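Local coordinates for protein hydroxylase (Rhodococcus sp., PDB 2OR0) that probably works as a flavin-dependent hydroxylase of the acyl-CoA dehydrogenase family, placing one atom of molecular oxygen into its substrate with reduced flavin as co-donor, at residues Q42-C47 and M370-R375; R37-Q42 and R48-A53; D197-I202 and T207-L212; S95-G100 and W152-G157; V31-I36 and A89-A94. All coordinates share one frame; numbering follows the deposited sequence.

Contact 1. Residues Q42-C47 and M370-R375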
# COMPACT_ATOMS: atom_id res chain seq x y z
N GLN A 42 0.77 -14.77 -15.65
CA GLN A 42 2.16 -14.64 -16.07
C GLN A 42 3.01 -13.84 -15.08
O GLN A 42 4.15 -14.23 -14.80
CB GLN A 42 2.26 -14.06 -17.49
CG GLN A 42 3.67 -14.17 -18.10
CD GLN A 42 4.13 -15.61 -18.26
OE1 GLN A 42 3.50 -16.39 -18.98
NE2 GLN A 42 5.22 -15.97 -17.57
N SER A 43 2.48 -12.75 -14.52
CA SER A 43 3.20 -12.01 -13.47
C SER A 43 3.44 -12.89 -12.24
O SER A 43 4.46 -12.79 -11.56
CB SER A 43 2.45 -10.74 -13.04
OG SER A 43 2.23 -9.86 -14.14
N GLU A 44 2.48 -13.76 -11.94
CA GLU A 44 2.66 -14.65 -10.82
C GLU A 44 3.77 -15.66 -11.10
O GLU A 44 4.67 -15.85 -10.27
CB GLU A 44 1.38 -15.36 -10.44
CG GLU A 44 1.39 -15.71 -8.97
CD GLU A 44 0.51 -16.83 -8.68
OE1 GLU A 44 0.18 -17.55 -9.66
OE2 GLU A 44 0.13 -16.98 -7.51
N ALA A 45 3.72 -16.29 -12.27
CA ALA A 45 4.72 -17.26 -12.68
C ALA A 45 6.12 -16.63 -12.69
O ALA A 45 7.10 -17.27 -12.27
CB ALA A 45 4.37 -17.85 -14.04
N ASP A 46 6.22 -15.36 -13.09
CA ASP A 46 7.51 -14.66 -13.14
C ASP A 46 7.96 -14.11 -11.80
O ASP A 46 9.11 -13.71 -11.67
CB ASP A 46 7.45 -13.47 -14.10
CG ASP A 46 7.23 -13.86 -15.55
OD1 ASP A 46 7.39 -15.06 -15.91
OD2 ASP A 46 6.87 -12.95 -16.35
N CYS A 47 7.04 -14.04 -10.83
CA CYS A 47 7.25 -13.31 -9.56
C CYS A 47 7.64 -11.86 -9.77
O CYS A 47 8.52 -11.34 -9.08
CB CYS A 47 8.30 -14.01 -8.67
SG CYS A 47 7.82 -15.66 -8.22
N MSE A 370 -9.53 -17.84 -7.58
CA MSE A 370 -9.86 -17.44 -6.20
C MSE A 370 -8.69 -17.65 -5.23
O MSE A 370 -8.39 -16.76 -4.43
CB MSE A 370 -11.11 -18.16 -5.65
CG MSE A 370 -11.47 -17.71 -4.24
SE MSE A 370 -12.88 -18.74 -3.43
CE MSE A 370 -13.05 -17.71 -1.79
N GLN A 371 -8.04 -18.81 -5.32
CA GLN A 371 -6.92 -19.16 -4.44
C GLN A 371 -5.78 -18.14 -4.48
O GLN A 371 -5.08 -17.98 -3.48
CB GLN A 371 -6.39 -20.60 -4.69
CG GLN A 371 -6.02 -20.99 -6.13
CD GLN A 371 -4.77 -20.31 -6.61
OE1 GLN A 371 -3.83 -20.10 -5.84
NE2 GLN A 371 -4.75 -19.95 -7.91
N ARG A 372 -5.62 -17.46 -5.62
CA ARG A 372 -4.52 -16.49 -5.80
C ARG A 372 -4.86 -15.23 -5.01
O ARG A 372 -4.01 -14.65 -4.37
CB ARG A 372 -4.28 -16.17 -7.31
CG ARG A 372 -3.09 -15.17 -7.64
CD ARG A 372 -3.15 -14.63 -9.12
NE ARG A 372 -3.41 -15.80 -9.92
CZ ARG A 372 -4.38 -16.00 -10.79
NH1 ARG A 372 -5.21 -15.05 -11.18
NH2 ARG A 372 -4.45 -17.22 -11.31
N PHE A 373 -6.13 -14.81 -5.06
CA PHE A 373 -6.60 -13.68 -4.26
C PHE A 373 -6.53 -14.03 -2.80
O PHE A 373 -6.10 -13.22 -2.00
CB PHE A 373 -8.02 -13.24 -4.65
CG PHE A 373 -8.09 -12.56 -6.01
CD1 PHE A 373 -7.88 -11.19 -6.14
CD2 PHE A 373 -8.36 -13.31 -7.16
CE1 PHE A 373 -7.94 -10.59 -7.38
CE2 PHE A 373 -8.41 -12.71 -8.43
CZ PHE A 373 -8.21 -11.34 -8.53
N TRP A 374 -6.89 -15.26 -2.45
CA TRP A 374 -6.85 -15.68 -1.06
C TRP A 374 -5.40 -15.65 -0.47
O TRP A 374 -5.19 -15.13 0.64
CB TRP A 374 -7.53 -17.06 -0.92
CG TRP A 374 -7.38 -17.64 0.46
CD1 TRP A 374 -8.12 -17.36 1.58
CD2 TRP A 374 -6.43 -18.62 0.85
NE1 TRP A 374 -7.68 -18.10 2.65
CE2 TRP A 374 -6.63 -18.88 2.24
CE3 TRP A 374 -5.41 -19.32 0.17
CZ2 TRP A 374 -5.85 -19.80 2.95
CZ3 TRP A 374 -4.63 -20.22 0.89
CH2 TRP A 374 -4.86 -20.45 2.27
N ARG A 375 -4.43 -16.19 -1.21
CA ARG A 375 -3.01 -16.16 -0.77
C ARG A 375 -2.49 -14.71 -0.77
O ARG A 375 -1.77 -14.32 0.15
CB ARG A 375 -2.13 -17.02 -1.69
CG ARG A 375 -2.41 -18.56 -1.59
CD ARG A 375 -1.47 -19.37 -2.53
NE ARG A 375 -1.82 -19.23 -3.94
CZ ARG A 375 -1.14 -18.48 -4.82
NH1 ARG A 375 -0.09 -17.78 -4.42
NH2 ARG A 375 -1.53 -18.44 -6.09
O HOH W 1 -2.11 -18.79 -9.41
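Glu44 stretches from helix 33-46 toward Arg372 and Arg375 on helix 370-381. From CB, CG stands anti to the backbone N (chi1 -153°) and the chain runs on extended, carrying the carboxylate up to both arginines. CD passes 4.1 Å from Arg372 CG. OE2 makes the salt bridge: Arg375 NH2 donates to its syn lone pair at 2.6 Å, in the guanidinium plane and nearly straight (164°). The carboxylate and this guanidinium are almost coplanar, and Arg375 NH1 adds a weak bond to the same OE2 at 3.2 Å. OE1 accepts a hydrogen bond from a water 2.6 Å away, which in turn accepts from Gln371 NE2. Arg372 NE lies 4.0 Å from OE1, a neighbouring opposite charge too far for a salt bridge, with the two flat groups steeply inclined (78°).

Arg375 in turn grips Gln371 OE1 side-on, NE donating at 2.9 Å and NH2 at 2.8 Å, while NH1 also bonds Ile202 O. A leucine in its place would probably leave the Glu44 carboxylate without its charged mate and Gln371 OE1 without two donors. With one guanidinium fixed along its edge and a second positive group nearby, Glu44 is likely to remain ionised, giving the N-terminal helices a charged link to the C-terminal helical part in a largely buried setting.

Contact 2. Residues R37-Q42 and R48-A53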
# COMPACT_ATOMS: atom_id res chain seq x y z
N ARG A 37 -6.54 -8.65 -16.06
CA ARG A 37 -6.77 -10.04 -15.67
C ARG A 37 -5.93 -10.95 -16.57
O ARG A 37 -5.40 -11.96 -16.11
CB ARG A 37 -8.26 -10.40 -15.73
CG ARG A 37 -9.11 -9.65 -14.69
CD ARG A 37 -10.54 -10.17 -14.61
NE ARG A 37 -11.22 -9.97 -15.89
CZ ARG A 37 -12.11 -9.01 -16.15
NH1 ARG A 37 -12.49 -8.14 -15.21
NH2 ARG A 37 -12.64 -8.93 -17.38
N GLY A 38 -5.77 -10.55 -17.83
CA GLY A 38 -4.99 -11.29 -18.81
C GLY A 38 -3.50 -11.44 -18.52
O GLY A 38 -2.89 -12.38 -19.00
N GLN A 39 -2.91 -10.52 -17.75
CA GLN A 39 -1.48 -10.60 -17.41
C GLN A 39 -1.19 -11.31 -16.08
O GLN A 39 -0.03 -11.64 -15.80
CB GLN A 39 -0.83 -9.22 -17.40
CG GLN A 39 -0.71 -8.54 -18.76
CD GLN A 39 0.03 -9.39 -19.78
OE1 GLN A 39 -0.54 -9.78 -20.79
NE2 GLN A 39 1.29 -9.69 -19.50
N ALA A 40 -2.23 -11.54 -15.28
CA ALA A 40 -2.08 -11.93 -13.88
C ALA A 40 -1.32 -13.26 -13.65
O ALA A 40 -0.43 -13.34 -12.79
CB ALA A 40 -3.44 -11.94 -13.20
N VAL A 41 -1.67 -14.29 -14.42
CA VAL A 41 -1.06 -15.61 -14.27
C VAL A 41 0.45 -15.53 -14.60
O VAL A 41 1.29 -16.11 -13.91
CB VAL A 41 -1.83 -16.68 -15.12
CG1 VAL A 41 -1.01 -17.97 -15.32
CG2 VAL A 41 -3.16 -16.99 -14.48
N GLN A 42 0.77 -14.77 -15.65
CA GLN A 42 2.16 -14.64 -16.07
C GLN A 42 3.01 -13.84 -15.08
O GLN A 42 4.15 -14.23 -14.80
CB GLN A 42 2.26 -14.06 -17.49
CG GLN A 42 3.67 -14.17 -18.10
CD GLN A 42 4.13 -15.61 -18.26
OE1 GLN A 42 3.50 -16.39 -18.98
NE2 GLN A 42 5.22 -15.97 -17.57
N ARG A 48 6.97 -11.21 -10.72
CA ARG A 48 7.34 -9.88 -11.17
C ARG A 48 6.24 -9.47 -12.14
O ARG A 48 5.85 -10.26 -12.98
CB ARG A 48 8.70 -9.97 -11.91
CG ARG A 48 9.10 -8.78 -12.77
CD ARG A 48 10.09 -9.20 -13.87
NE ARG A 48 10.77 -8.05 -14.49
CZ ARG A 48 10.26 -7.29 -15.46
NH1 ARG A 48 9.03 -7.52 -15.96
NH2 ARG A 48 10.99 -6.28 -15.94
N LEU A 49 5.73 -8.25 -12.02
CA LEU A 49 4.74 -7.78 -12.99
C LEU A 49 5.36 -7.84 -14.38
O LEU A 49 6.47 -7.35 -14.59
CB LEU A 49 4.29 -6.34 -12.71
CG LEU A 49 3.45 -6.00 -11.47
CD1 LEU A 49 3.21 -4.52 -11.36
CD2 LEU A 49 2.11 -6.75 -11.47
N THR A 50 4.65 -8.46 -15.32
CA THR A 50 5.08 -8.43 -16.72
C THR A 50 5.17 -6.95 -17.16
O THR A 50 4.59 -6.06 -16.53
CB THR A 50 4.08 -9.17 -17.65
OG1 THR A 50 2.87 -8.42 -17.74
CG2 THR A 50 3.75 -10.58 -17.14
N ASP A 51 5.91 -6.69 -18.23
CA ASP A 51 6.01 -5.34 -18.78
C ASP A 51 4.63 -4.84 -19.22
O ASP A 51 4.26 -3.67 -18.96
CB ASP A 51 7.01 -5.28 -19.94
CG ASP A 51 8.49 -5.38 -19.47
OD1 ASP A 51 8.80 -5.23 -18.25
OD2 ASP A 51 9.34 -5.61 -20.37
N ALA A 52 3.85 -5.72 -19.84
CA ALA A 52 2.47 -5.38 -20.18
C ALA A 52 1.61 -5.03 -18.95
O ALA A 52 0.84 -4.08 -19.00
CB ALA A 52 1.80 -6.47 -21.05
N ALA A 53 1.76 -5.76 -17.83
CA ALA A 53 1.01 -5.44 -16.61
C ALA A 53 1.40 -4.09 -16.02
O ALA A 53 0.53 -3.32 -15.63
CB ALA A 53 1.15 -6.56 -15.54
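Gln39 turns CG anti to its carbonyl carbon (chi1 -69°) and bends again at chi2 (-55°), which carries its amide to Thr50; there chi1 of 70° sets OG1 between backbone N and carbonyl carbon. Gln39 NE2 donates to Thr50 OG1 at 2.7 Å, with the hydroxyl oxygen close to the amide plane. The same OG1 accepts from Ala53 N at 2.9 Å: Thr50 is the N-cap of helix 51-60, and the glutamine therefore binds an oxygen already engaged in capping.

Aliphatic contacts lie beside this bond. The Gln39 amide lies against Ala52, whose CB is 3.6 Å from NE2, and Gln39 CB meets Ala53 CB at 3.8 Å. Farther along, Gln42 CG touches Thr50 CG2 at 3.7 Å, the two side chains meeting at about a right angle, while the Gln42 amide leads away to donate to Asp46 OD1. An alanine at Gln39 would probably leave the capping hydroxyl without its side-chain donor and open a gap beside Ala52.

Helix 33-46 and helix 51-60, joined by a short turn, pack against each other here. Ser43 OG, from the first helix, bonds Thr50 N at the turn, and the Leu49 side chain packs on Ala94, Ser95 and Val98 of helix 93-102.

Contact 3. Residues D197-I202 and T207-L212; sequences DTWDVI and TGSKDL
Trp199 lays its indole over the backbone and side chain of Ser209. Ser209 CB sits 3.5 Å from the centroid of the six-membered ring and only 5° off its normal, a CH-pi contact over the face; the backbone N of Ser209 and the carbonyl carbon of Gly208 lie over that face too. Along the pyrrole side, Trp199 CD1 comes to 3.6 Å from Gly208 CA. The opposite face is covered from within its own segment, Val201 CG2 standing 3.4 Å above the ring plane. Next door, Thr198 OG1 accepts from Asp211 N at 3.0 Å in a nearly straight bond (168°). Its chi1 of 54° tucks OG1 between backbone N and carbonyl carbon, facing the strand.

This loop joins strand 193-195 to strand 210-214, antiparallel neighbours in what corresponds to the central beta domain of the acyl-CoA dehydrogenase fold. Just before the second strand the chain makes an inverse gamma turn centred on Ser209, preceded by Gly208 with positive phi.

One shell out, a water donates to Thr198 O at 2.6 Å and to Asp211 OD1 at 2.9 Å, stitching the segments together again. Asp211 OD2 is taken by a salt bridge to Arg151. Leu204 O accepts from Trp199 NE1, which probably helps fix the turn of the indole, whereas Val195 O is hydrogen-bonded to Thr198 OG1.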
# COMPACT_ATOMS: atom_id res chain seq x y z
N ASP A 197 16.00 -13.66 -6.88
CA ASP A 197 15.60 -14.86 -6.09
C ASP A 197 15.36 -14.61 -4.60
O ASP A 197 15.58 -15.47 -3.76
CB ASP A 197 16.58 -16.02 -6.34
CG ASP A 197 16.80 -16.28 -7.82
OD1 ASP A 197 15.79 -16.54 -8.53
OD2 ASP A 197 17.95 -16.18 -8.31
N THR A 198 14.89 -13.41 -4.27
CA THR A 198 14.63 -13.06 -2.88
C THR A 198 13.10 -12.86 -2.66
O THR A 198 12.67 -12.39 -1.62
CB THR A 198 15.39 -11.79 -2.50
OG1 THR A 198 15.07 -10.75 -3.45
CG2 THR A 198 16.93 -12.06 -2.47
N TRP A 199 12.30 -13.22 -3.65
CA TRP A 199 10.84 -13.11 -3.50
C TRP A 199 10.16 -14.43 -3.90
O TRP A 199 9.36 -14.47 -4.83
CB TRP A 199 10.34 -11.89 -4.32
CG TRP A 199 8.88 -11.51 -4.05
CD1 TRP A 199 7.85 -11.53 -4.96
CD2 TRP A 199 8.30 -11.11 -2.80
NE1 TRP A 199 6.68 -11.12 -4.36
CE2 TRP A 199 6.91 -10.87 -3.03
CE3 TRP A 199 8.81 -10.94 -1.50
CZ2 TRP A 199 6.04 -10.46 -2.02
CZ3 TRP A 199 7.95 -10.53 -0.49
CH2 TRP A 199 6.57 -10.29 -0.76
N ASP A 200 10.51 -15.52 -3.23
CA ASP A 200 9.85 -16.79 -3.47
C ASP A 200 8.90 -17.07 -2.29
O ASP A 200 9.25 -17.74 -1.31
CB ASP A 200 10.89 -17.90 -3.66
CG ASP A 200 10.29 -19.21 -4.15
OD1 ASP A 200 9.08 -19.25 -4.47
OD2 ASP A 200 11.05 -20.21 -4.21
N VAL A 201 7.68 -16.51 -2.39
CA VAL A 201 6.73 -16.38 -1.27
C VAL A 201 5.36 -16.99 -1.59
O VAL A 201 5.04 -17.28 -2.74
CB VAL A 201 6.54 -14.87 -0.89
CG1 VAL A 201 7.84 -14.29 -0.33
CG2 VAL A 201 6.02 -14.04 -2.12
N ILE A 202 4.53 -17.18 -0.57
CA ILE A 202 3.22 -17.82 -0.77
C ILE A 202 2.13 -16.98 -1.48
O ILE A 202 1.15 -17.56 -1.99
CB ILE A 202 2.66 -18.39 0.54
CG1 ILE A 202 2.53 -17.31 1.61
CG2 ILE A 202 3.57 -19.53 1.03
CD1 ILE A 202 1.12 -16.78 1.84
N THR A 207 4.10 -9.21 -7.30
CA THR A 207 4.58 -7.87 -6.92
C THR A 207 6.10 -7.72 -7.13
O THR A 207 6.61 -6.59 -7.28
CB THR A 207 4.20 -7.50 -5.47
OG1 THR A 207 4.86 -8.37 -4.53
CG2 THR A 207 2.66 -7.57 -5.25
N GLY A 208 6.80 -8.85 -7.15
CA GLY A 208 8.24 -8.88 -7.29
C GLY A 208 8.89 -8.02 -6.25
O GLY A 208 9.72 -7.19 -6.59
N SER A 209 8.53 -8.24 -4.97
CA SER A 209 9.01 -7.43 -3.87
C SER A 209 10.38 -7.90 -3.35
O SER A 209 10.54 -8.30 -2.19
CB SER A 209 7.97 -7.38 -2.75
OG SER A 209 6.71 -6.92 -3.24
N LYS A 210 11.37 -7.79 -4.23
CA LYS A 210 12.75 -8.26 -3.99
C LYS A 210 13.51 -7.42 -2.96
O LYS A 210 13.08 -6.32 -2.61
CB LYS A 210 13.50 -8.31 -5.33
CG LYS A 210 13.00 -9.42 -6.27
CD LYS A 210 13.47 -9.15 -7.70
CE LYS A 210 12.78 -10.02 -8.72
NZ LYS A 210 13.21 -9.59 -10.08
N ASP A 211 14.60 -7.99 -2.44
CA ASP A 211 15.55 -7.28 -1.60
C ASP A 211 16.35 -6.27 -2.43
O ASP A 211 16.63 -6.50 -3.62
CB ASP A 211 16.55 -8.26 -0.95
CG ASP A 211 15.92 -9.11 0.17
OD1 ASP A 211 14.66 -9.18 0.32
OD2 ASP A 211 16.71 -9.73 0.91
N LEU A 212 16.75 -5.19 -1.79
CA LEU A 212 17.70 -4.22 -2.35
C LEU A 212 18.91 -4.13 -1.43
O LEU A 212 18.77 -4.13 -0.22
CB LEU A 212 17.06 -2.82 -2.42
CG LEU A 212 15.77 -2.49 -3.18
CD1 LEU A 212 15.57 -0.98 -3.27
CD2 LEU A 212 15.70 -3.10 -4.57
O HOH W 2 13.94 -11.97 0.59

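Contact 4. Residues S95-G100 and W152-G157; sequences SGWVTG and WSFSSG
Trp97 of helix 93-102 points its indole N-H at Ser156, in the segment that continues strand 145-155, and this is the tight part of the contact. The bond from Trp97 NE1 to Ser156 OG is 3.0 Å long with an angle of 146°, and the oxygen lies in the ring plane, at the edge of the indole. CG anti to the backbone N (chi1 -179°) swings the ring off the helix far enough to reach it. Trp97 also meets Phe154: CZ2 approaches Phe154 CE2 to 3.7 Å. The two rings meet at their margins and do not stack, centroids 5.8 Å apart and planes at 30°.

The looser part is the valine against the backbone, Val98 CG2 standing 4.0 Å from Gly157 N. Gly157 has positive phi, and a CB on it would crowd Val98 CG1. The contact opens outward along the strand: Phe154 is partly exposed, whereas Trp97, Ser156 and Gly157 are buried. The Trp97 side chain also packs on Ile258, Ala261 and Val262 of helix 250-277.

Ser156 OG has a second partner, Ser209 OG, so the hydroxyl links helix, the 152-157 segment and the neighbouring loop. An N-H that would otherwise be buried among carbons is thereby satisfied, and the bond probably helps fix the indole's orientation where the helical layer meets the beta domain.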
# COMPACT_ATOMS: atom_id res chain seq x y z
N SER A 95 -1.07 -6.16 -9.04
CA SER A 95 -1.20 -4.82 -9.58
C SER A 95 -1.81 -3.89 -8.55
O SER A 95 -1.41 -2.73 -8.46
CB SER A 95 -2.09 -4.83 -10.83
OG SER A 95 -1.53 -5.69 -11.80
N GLY A 96 -2.81 -4.38 -7.81
CA GLY A 96 -3.48 -3.58 -6.81
C GLY A 96 -2.53 -3.17 -5.72
O GLY A 96 -2.53 -2.02 -5.26
N TRP A 97 -1.73 -4.13 -5.27
CA TRP A 97 -0.74 -3.92 -4.22
C TRP A 97 0.32 -2.91 -4.66
O TRP A 97 0.70 -2.01 -3.89
CB TRP A 97 -0.08 -5.25 -3.85
CG TRP A 97 0.94 -5.11 -2.74
CD1 TRP A 97 2.29 -4.90 -2.90
CD2 TRP A 97 0.70 -5.14 -1.33
NE1 TRP A 97 2.90 -4.83 -1.66
CE2 TRP A 97 1.96 -4.97 -0.68
CE3 TRP A 97 -0.44 -5.33 -0.54
CZ2 TRP A 97 2.10 -4.95 0.72
CZ3 TRP A 97 -0.30 -5.32 0.87
CH2 TRP A 97 0.95 -5.14 1.47
N VAL A 98 0.79 -3.05 -5.90
CA VAL A 98 1.85 -2.16 -6.40
C VAL A 98 1.32 -0.71 -6.52
O VAL A 98 2.01 0.26 -6.14
CB VAL A 98 2.45 -2.70 -7.73
CG1 VAL A 98 3.21 -1.60 -8.46
CG2 VAL A 98 3.35 -3.92 -7.46
N THR A 99 0.08 -0.58 -6.95
CA THR A 99 -0.61 0.74 -7.03
C THR A 99 -0.73 1.42 -5.68
O THR A 99 -0.43 2.61 -5.56
CB THR A 99 -2.00 0.61 -7.65
OG1 THR A 99 -1.89 -0.05 -8.91
CG2 THR A 99 -2.61 1.98 -7.87
N GLY A 100 -1.14 0.67 -4.66
CA GLY A 100 -1.19 1.18 -3.31
C GLY A 100 0.11 1.52 -2.60
O GLY A 100 0.08 2.26 -1.63
N TRP A 152 17.52 -4.09 2.41
CA TRP A 152 16.09 -3.91 2.67
C TRP A 152 15.36 -5.05 1.97
O TRP A 152 15.84 -5.54 0.97
CB TRP A 152 15.59 -2.58 2.07
CG TRP A 152 16.12 -1.33 2.74
CD1 TRP A 152 15.47 -0.54 3.64
CD2 TRP A 152 17.41 -0.73 2.54
NE1 TRP A 152 16.27 0.52 4.02
CE2 TRP A 152 17.47 0.43 3.36
CE3 TRP A 152 18.51 -1.04 1.73
CZ2 TRP A 152 18.60 1.27 3.40
CZ3 TRP A 152 19.64 -0.20 1.78
CH2 TRP A 152 19.67 0.93 2.62
N SER A 153 14.21 -5.44 2.50
CA SER A 153 13.38 -6.43 1.83
C SER A 153 12.00 -5.85 1.49
O SER A 153 11.67 -4.75 1.93
CB SER A 153 13.23 -7.65 2.75
OG SER A 153 12.75 -7.22 4.00
N PHE A 154 11.20 -6.60 0.72
CA PHE A 154 9.82 -6.22 0.38
C PHE A 154 9.78 -4.93 -0.45
O PHE A 154 8.93 -4.07 -0.21
CB PHE A 154 8.96 -6.08 1.66
CG PHE A 154 7.51 -6.58 1.53
CD1 PHE A 154 6.95 -7.37 2.56
CD2 PHE A 154 6.69 -6.24 0.44
CE1 PHE A 154 5.59 -7.81 2.48
CE2 PHE A 154 5.35 -6.69 0.35
CZ PHE A 154 4.80 -7.48 1.37
N SER A 155 10.67 -4.80 -1.44
CA SER A 155 10.65 -3.64 -2.34
C SER A 155 9.66 -3.87 -3.48
O SER A 155 10.04 -4.29 -4.57
CB SER A 155 12.05 -3.34 -2.87
OG SER A 155 12.06 -2.16 -3.68
N SER A 156 8.37 -3.58 -3.24
CA SER A 156 7.31 -3.95 -4.19
C SER A 156 7.44 -3.23 -5.53
O SER A 156 7.68 -2.03 -5.54
CB SER A 156 5.92 -3.64 -3.59
OG SER A 156 5.75 -4.32 -2.37
N GLY A 157 7.27 -3.96 -6.63
CA GLY A 157 7.29 -3.36 -7.98
C GLY A 157 8.67 -2.86 -8.42
O GLY A 157 8.78 -2.15 -9.41

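Contact 5. Residues V31-I36 and A89-A94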
# COMPACT_ATOMS: atom_id res chain seq x y z
N VAL A 31 -11.81 -0.05 -18.47
CA VAL A 31 -11.64 -0.28 -19.90
C VAL A 31 -10.63 -1.38 -20.19
O VAL A 31 -10.85 -2.22 -21.06
CB VAL A 31 -11.31 1.04 -20.66
CG1 VAL A 31 -10.81 0.76 -22.08
CG2 VAL A 31 -12.54 1.98 -20.71
N VAL A 32 -9.51 -1.41 -19.45
CA VAL A 32 -8.50 -2.45 -19.66
C VAL A 32 -8.58 -3.61 -18.68
O VAL A 32 -7.62 -4.36 -18.54
CB VAL A 32 -7.07 -1.87 -19.70
CG1 VAL A 32 -6.90 -1.00 -20.94
CG2 VAL A 32 -6.74 -1.08 -18.41
N ALA A 33 -9.73 -3.76 -18.01
CA ALA A 33 -9.94 -4.79 -16.99
C ALA A 33 -9.57 -6.18 -17.46
O ALA A 33 -8.90 -6.93 -16.74
CB ALA A 33 -11.39 -4.78 -16.49
N GLU A 34 -10.00 -6.52 -18.68
CA GLU A 34 -9.76 -7.85 -19.22
C GLU A 34 -8.28 -8.04 -19.55
O GLU A 34 -7.77 -9.14 -19.41
CB GLU A 34 -10.63 -8.09 -20.46
CG GLU A 34 -10.45 -7.02 -21.56
CD GLU A 34 -11.60 -5.99 -21.64
OE1 GLU A 34 -11.75 -5.13 -20.72
OE2 GLU A 34 -12.34 -6.05 -22.65
N GLU A 35 -7.61 -6.95 -19.95
CA GLU A 35 -6.16 -7.00 -20.23
C GLU A 35 -5.37 -7.18 -18.93
O GLU A 35 -4.38 -7.90 -18.90
CB GLU A 35 -5.68 -5.74 -20.97
CG GLU A 35 -6.06 -5.67 -22.47
CD GLU A 35 -7.34 -4.87 -22.74
OE1 GLU A 35 -8.38 -5.15 -22.11
OE2 GLU A 35 -7.32 -3.94 -23.59
N ILE A 36 -5.82 -6.52 -17.86
CA ILE A 36 -5.20 -6.66 -16.55
C ILE A 36 -5.32 -8.10 -16.02
O ILE A 36 -4.33 -8.70 -15.59
CB ILE A 36 -5.74 -5.61 -15.56
CG1 ILE A 36 -5.25 -4.22 -15.96
CG2 ILE A 36 -5.30 -5.94 -14.11
CD1 ILE A 36 -5.88 -3.06 -15.20
N ALA A 89 -6.96 -3.81 -7.31
CA ALA A 89 -6.70 -5.00 -6.46
C ALA A 89 -7.70 -6.13 -6.70
O ALA A 89 -7.31 -7.31 -6.68
CB ALA A 89 -6.65 -4.63 -5.00
N ALA A 90 -8.97 -5.78 -6.97
CA ALA A 90 -9.99 -6.79 -7.28
C ALA A 90 -9.78 -7.46 -8.64
O ALA A 90 -10.25 -8.58 -8.87
CB ALA A 90 -11.43 -6.21 -7.16
N LEU A 91 -9.05 -6.81 -9.53
CA LEU A 91 -8.73 -7.39 -10.84
C LEU A 91 -7.49 -8.29 -10.81
O LEU A 91 -7.48 -9.33 -11.45
CB LEU A 91 -8.54 -6.30 -11.91
CG LEU A 91 -9.69 -5.36 -12.27
CD1 LEU A 91 -9.25 -4.30 -13.28
CD2 LEU A 91 -10.86 -6.16 -12.80
N ASP A 92 -6.44 -7.84 -10.13
CA ASP A 92 -5.19 -8.61 -9.99
C ASP A 92 -4.56 -8.05 -8.74
O ASP A 92 -4.26 -6.87 -8.68
CB ASP A 92 -4.25 -8.40 -11.21
CG ASP A 92 -2.82 -8.98 -10.99
OD1 ASP A 92 -2.70 -10.14 -10.54
OD2 ASP A 92 -1.81 -8.27 -11.28
N GLY A 93 -4.42 -8.90 -7.72
CA GLY A 93 -3.90 -8.47 -6.44
C GLY A 93 -2.52 -7.83 -6.48
O GLY A 93 -2.27 -6.84 -5.79
N ALA A 94 -1.62 -8.40 -7.28
CA ALA A 94 -0.27 -7.83 -7.43
C ALA A 94 -0.31 -6.40 -7.97
O ALA A 94 0.33 -5.54 -7.44
CB ALA A 94 0.61 -8.72 -8.32
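Asp92 OD2, hydrogen-bonded to Ser95 OG and also capping a backbone N in the first turn of helix 93-102, belongs to a side chain whose CB rests on Ile36, 3.9 Å from CG2. With CG anti to the backbone N (chi1 170°), the carboxylate turns to the helix it caps, and its methylene is what meets Ile36. No hydrogen bond passes between the two segments; the rest is apolar.

Leu91 gives the largest single share of that surface, with Ile36 close behind. Its CB lies 3.9 Å from Ile36 CG2. Its CD1 comes to 3.8 Å from Ala33 CA, and both of its methyls also touch the Ala33 methyl. Ile36 CD1 reaches Leu91 CD1 more loosely. The two branched chains meet at about a right angle, and Ile36 CG2 touches the CB atoms of both Leu91 and Asp92.

Ile29 of helix 24-31 and Leu56 of helix 51-60 extend this apolar cluster. Segment 89-94 spans the break at Asp92 between helix 78-91 and helix 93-102, and helix 33-46 packs at that bend, an arrangement consistent with the all-helical N-terminal domain of the acyl-CoA dehydrogenase fold.

How the contacts relate
From the N terminus, contact 2 closes first, a short turn between the helices 33-46 and 51-60. Contact 5 encloses it, bringing the start of helix 33-46 to the break before helix 93-102. Contact 4 opens at the very next residue and runs from that helix to strand 145-155; contact 3 follows as a small loop leading into strand 210-214, which pairs with 145-155. Contact 1 spans most of the chain: it crosses contacts 2 and 5 and contains both 3 and 4. It ties the N-terminal helices to helix 370-381, and it also touches contact 3, while Phe373 packs on contact 5.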